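Regulator of G-protein signaling 16 (Mus musculus, PDB 3C7L) shortens G-protein-coupled receptor signalling through its RGS domain, raising the GTPase activity of G protein alpha subunits and so driving them into the inactive GDP-bound form. Local coordinates at residues Glu42-Glu45 / Glu46-Glu49; Trp51-Cys54 / Glu55-Lys58. One frame throughout, in Å; residues are numbered along the deposited sequence.

Both contacts are local and follow one another on helix 45-57 of the all-helical RGS domain. Contact 1 (42-45 with 46-49) takes in the loop after helix 29-40 and the first turn of the next helix; contact 2 (51-54 with 55-58) lies further along the same helix. Their centres are about 15 Å apart and lie on opposite sides of the chain's centre, each about 8 Å from it. Helix 109-128 touches both, through Asn47 in contact 1 and Trp51 and Cys54 in contact 2. In RGS complexes with G alpha, the loop entering this helix belongs to the surface that meets the switch regions, so contact 1 probably lies nearer that surface.

Contact 1 (Glu42-Glu45 / Glu46-Glu49); sequences EFSE and ENLE
Asn47 N donates to Ser44 O at 3.1 Å, reaching it from above the carbonyl plane, 48° out of it. From the next carbonyl, Glu45 O accepts Glu49 N at 3.0 Å within the carbonyl plane, the first regular helical bond across this join. Leu48 N adds a weak bond to the same oxygen, and the CG of Glu49 presses on it as well, CG to Glu45 O 3.3 Å. The tight part also includes Glu46. Its CG sits between the backbone N and the carbonyl carbon (chi1 66°) and the chain bends at chi2, folding the carboxylate back over the Ser44 backbone, with Glu46 OE1 3.2 Å from Ser44 CA. An alanine in place of Glu46 would probably leave the Ser44 backbone without this cover and open a gap beside the turn.

The looser side is wet and acidic. Glu45 and Glu49 run side by side, with their carboxylates nearly perpendicular, and water 2 donates to Glu45 OE2 and Glu49 OE1. Glu45 OE1 stands 3.9 Å from Glu46 OE1, a like-charged pair probably eased by water 3, which donates to Glu46 OE1 and, weakly, to Glu45 OE1. Away from these carboxylates, a water links Ser44 OG and Asn47 ND2, the amide donating to it.

Glu49 OE2 has its strongest partner in His36 of helix 29-40, a helix that ends in a Schellman motif with Phe43 as the C-prime residue. Leu48 packs on His36 and Leu39 of that helix, while Asn47 lies against Thr115, Leu118 and Met119 of helix 109-128.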
loop_
_atom_site.group_PDB
_atom_site.type_symbol
_atom_site.label_atom_id
_atom_site.label_comp_id
_atom_site.label_asym_id
_atom_site.label_seq_id
_atom_site.Cartn_x
_atom_site.Cartn_y
_atom_site.Cartn_z
ATOM N N GLU A 42 -8.414 -12.964 0.775
ATOM C CA GLU A 42 -7.873 -13.408 -0.505
ATOM C C GLU A 42 -6.368 -13.200 -0.583
ATOM O O GLU A 42 -5.787 -13.076 -1.666
ATOM C CB GLU A 42 -8.577 -12.737 -1.691
ATOM C CG GLU A 42 -8.742 -11.243 -1.623
ATOM C CD GLU A 42 -9.468 -10.717 -2.847
ATOM O OE1 GLU A 42 -8.871 -9.931 -3.605
ATOM O OE2 GLU A 42 -10.638 -11.096 -3.056
ATOM N N PHE A 43 -5.751 -13.182 0.593
ATOM C CA PHE A 43 -4.311 -13.043 0.748
ATOM C C PHE A 43 -3.622 -11.910 -0.007
ATOM O O PHE A 43 -2.583 -12.128 -0.634
ATOM C CB PHE A 43 -3.632 -14.374 0.403
ATOM C CG PHE A 43 -4.116 -15.531 1.233
ATOM C CD1 PHE A 43 -5.278 -16.219 0.889
ATOM C CD2 PHE A 43 -3.427 -15.914 2.381
ATOM C CE1 PHE A 43 -5.748 -17.270 1.675
ATOM C CE2 PHE A 43 -3.889 -16.963 3.172
ATOM C CZ PHE A 43 -5.052 -17.643 2.818
ATOM N N SER A 44 -4.186 -10.705 0.046
ATOM C CA SER A 44 -3.551 -9.568 -0.619
ATOM C C SER A 44 -3.534 -8.321 0.256
ATOM O O SER A 44 -3.306 -7.219 -0.244
ATOM C CB SER A 44 -4.236 -9.254 -1.959
ATOM O OG SER A 44 -5.558 -8.779 -1.788
ATOM N N GLU A 45 -3.749 -8.491 1.561
ATOM C CA GLU A 45 -3.756 -7.351 2.475
ATOM C C GLU A 45 -2.404 -6.635 2.538
ATOM O O GLU A 45 -2.327 -5.479 2.973
ATOM C CB GLU A 45 -4.170 -7.771 3.895
ATOM C CG GLU A 45 -3.074 -8.436 4.716
ATOM C CD GLU A 45 -2.977 -9.928 4.479
ATOM O OE1 GLU A 45 -3.578 -10.419 3.505
ATOM O OE2 GLU A 45 -2.291 -10.610 5.267
ATOM N N GLU A 46 -1.342 -7.318 2.114
ATOM C CA GLU A 46 -0.010 -6.724 2.117
ATOM C C GLU A 46 0.027 -5.493 1.212
ATOM O O GLU A 46 0.819 -4.584 1.437
ATOM C CB GLU A 46 1.043 -7.726 1.634
ATOM C CG GLU A 46 0.894 -8.127 0.180
ATOM C CD GLU A 46 0.082 -9.398 -0.002
ATOM O OE1 GLU A 46 -0.752 -9.716 0.879
ATOM O OE2 GLU A 46 0.273 -10.072 -1.040
ATOM N N ASN A 47 -0.820 -5.467 0.186
ATOM C CA ASN A 47 -0.859 -4.320 -0.723
ATOM C C ASN A 47 -1.276 -3.066 0.037
ATOM O O ASN A 47 -0.695 -1.987 -0.140
ATOM C CB ASN A 47 -1.840 -4.563 -1.878
ATOM C CG ASN A 47 -1.368 -5.655 -2.819
ATOM O OD1 ASN A 47 -0.163 -5.849 -3.004
ATOM N ND2 ASN A 47 -2.314 -6.362 -3.435
ATOM N N LEU A 48 -2.295 -3.212 0.880
ATOM C CA LEU A 48 -2.796 -2.095 1.668
ATOM C C LEU A 48 -1.825 -1.711 2.786
ATOM O O LEU A 48 -1.628 -0.532 3.061
ATOM C CB LEU A 48 -4.163 -2.452 2.270
ATOM C CG LEU A 48 -4.779 -1.432 3.233
ATOM C CD1 LEU A 48 -4.959 -0.089 2.533
ATOM C CD2 LEU A 48 -6.111 -1.957 3.733
ATOM N N GLU A 49 -1.221 -2.706 3.431
ATOM C CA GLU A 49 -0.278 -2.440 4.513
ATOM C C GLU A 49 0.934 -1.686 3.985
ATOM O O GLU A 49 1.445 -0.772 4.632
ATOM C CB GLU A 49 0.146 -3.762 5.171
ATOM C CG GLU A 49 -1.024 -4.443 5.870
ATOM C CD GLU A 49 -0.705 -5.823 6.415
ATOM O OE1 GLU A 49 0.380 -6.372 6.115
ATOM O OE2 GLU A 49 -1.565 -6.360 7.142
HETATM O O HOH W 1 -5.373 -6.470 -3.831
HETATM O O HOH W 2 0.291 -9.391 6.042
HETATM O O HOH W 3 -1.101 -12.338 2.231
#

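Contact 2 (Trp51-Cys54 / Glu55-Lys58); sequences WLAC and EEFK
Trp51 O takes two backbone N-H groups: Glu55 N at 3.2 Å, lying in the carbonyl plane, and Cys54 N through a weak bond. The Glu55 side chain then folds over the indole of the same tryptophan. With CG anti to the carbonyl carbon (chi1 -72°) and the chain bent at chi2, its CG lies over the six-membered ring, 3.7 Å from the centroid, in a CH-pi contact displaced toward the rim. The closest pair is Glu55 CG to Trp51 CZ3, at 3.4 Å. Beyond it the carboxylate stacks on the ring, the two planes only 23° apart, while Glu55 OE1 accepts a hydrogen bond from Gln112 of helix 109-128, which also touches the Trp51 side chain.

Further along, Phe57 N bonds to Ala53 O at 3.1 Å, and the CG of Glu56 crowds that same oxygen, Glu56 CG to Ala53 O 3.1 Å. Lys58 N bonds to Cys54 O at 3.3 Å. The Phe57 ring meets Phe108 edge-to-face and packs on helix 63-78; Lys58 NZ forms a salt bridge with Asp109.

Glu55 thus serves both surfaces: its CG methylene and carboxylate plane lie on the indole, while OE1 is held by Gln112, and together these should restrict how the carboxylate turns.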
loop_
_atom_site.group_PDB
_atom_site.type_symbol
_atom_site.label_atom_id
_atom_site.label_comp_id
_atom_site.label_asym_id
_atom_site.label_seq_id
_atom_site.Cartn_x
_atom_site.Cartn_y
_atom_site.Cartn_z
ATOM N N TRP A 51 1.020 0.250 1.228
ATOM C CA TRP A 51 0.607 1.598 0.845
ATOM C C TRP A 51 0.598 2.504 2.073
ATOM O O TRP A 51 1.165 3.591 2.055
ATOM C CB TRP A 51 -0.787 1.570 0.205
ATOM C CG TRP A 51 -1.195 2.871 -0.441
ATOM C CD1 TRP A 51 -0.989 3.242 -1.736
ATOM C CD2 TRP A 51 -1.862 3.973 0.190
ATOM N NE1 TRP A 51 -1.486 4.507 -1.955
ATOM C CE2 TRP A 51 -2.025 4.978 -0.788
ATOM C CE3 TRP A 51 -2.334 4.210 1.491
ATOM C CZ2 TRP A 51 -2.645 6.204 -0.509
ATOM C CZ3 TRP A 51 -2.953 5.429 1.768
ATOM C CH2 TRP A 51 -3.100 6.408 0.771
ATOM N N LEU A 52 -0.039 2.050 3.146
ATOM C CA LEU A 52 -0.105 2.829 4.381
ATOM C C LEU A 52 1.285 3.074 4.979
ATOM O O LEU A 52 1.536 4.127 5.566
ATOM C CB LEU A 52 -0.980 2.115 5.413
ATOM C CG LEU A 52 -2.468 1.944 5.095
ATOM C CD1 LEU A 52 -3.059 0.929 6.048
ATOM C CD2 LEU A 52 -3.195 3.273 5.218
ATOM N N ALA A 53 2.182 2.107 4.831
ATOM C CA ALA A 53 3.537 2.247 5.362
ATOM C C ALA A 53 4.294 3.327 4.599
ATOM O O ALA A 53 5.124 4.034 5.174
ATOM C CB ALA A 53 4.280 0.919 5.269
ATOM N N CYS A 54 4.005 3.451 3.305
ATOM C CA CYS A 54 4.645 4.459 2.469
ATOM C C CYS A 54 4.174 5.851 2.874
ATOM O O CYS A 54 4.948 6.806 2.856
ATOM C CB CYS A 54 4.311 4.233 0.992
ATOM S SG CYS A 54 5.107 2.794 0.247
ATOM N N GLU A 55 2.897 5.958 3.230
ATOM C CA GLU A 55 2.309 7.223 3.648
ATOM C C GLU A 55 2.927 7.759 4.934
ATOM O O GLU A 55 3.144 8.963 5.071
ATOM C CB GLU A 55 0.801 7.068 3.837
ATOM C CG GLU A 55 0.029 6.931 2.546
ATOM C CD GLU A 55 0.241 8.104 1.612
ATOM O OE1 GLU A 55 1.080 7.998 0.697
ATOM O OE2 GLU A 55 -0.416 9.143 1.807
ATOM N N GLU A 56 3.203 6.877 5.885
ATOM C CA GLU A 56 3.801 7.334 7.127
ATOM C C GLU A 56 5.293 7.631 6.914
ATOM O O GLU A 56 5.854 8.524 7.552
ATOM C CB GLU A 56 3.598 6.296 8.240
ATOM C CG GLU A 56 4.268 4.959 8.001
ATOM C CD GLU A 56 4.207 4.045 9.220
ATOM O OE1 GLU A 56 4.478 4.535 10.338
ATOM O OE2 GLU A 56 3.902 2.840 9.058
ATOM N N PHE A 57 5.923 6.902 5.998
ATOM C CA PHE A 57 7.341 7.093 5.692
ATOM C C PHE A 57 7.659 8.504 5.202
ATOM O O PHE A 57 8.665 9.094 5.592
ATOM C CB PHE A 57 7.786 6.084 4.625
ATOM C CG PHE A 57 9.176 6.329 4.086
ATOM C CD1 PHE A 57 10.299 6.081 4.871
ATOM C CD2 PHE A 57 9.358 6.807 2.791
ATOM C CE1 PHE A 57 11.582 6.303 4.375
ATOM C CE2 PHE A 57 10.641 7.034 2.284
ATOM C CZ PHE A 57 11.754 6.782 3.078
ATOM N N LYS A 58 6.805 9.047 4.344
ATOM C CA LYS A 58 7.045 10.376 3.805
ATOM C C LYS A 58 6.886 11.524 4.798
ATOM O O LYS A 58 7.211 12.669 4.486
ATOM C CB LYS A 58 6.170 10.610 2.578
ATOM C CG LYS A 58 6.669 9.858 1.355
ATOM C CD LYS A 58 6.038 10.388 0.083
ATOM C CE LYS A 58 6.622 9.712 -1.149
ATOM N NZ LYS A 58 5.992 10.209 -2.407
#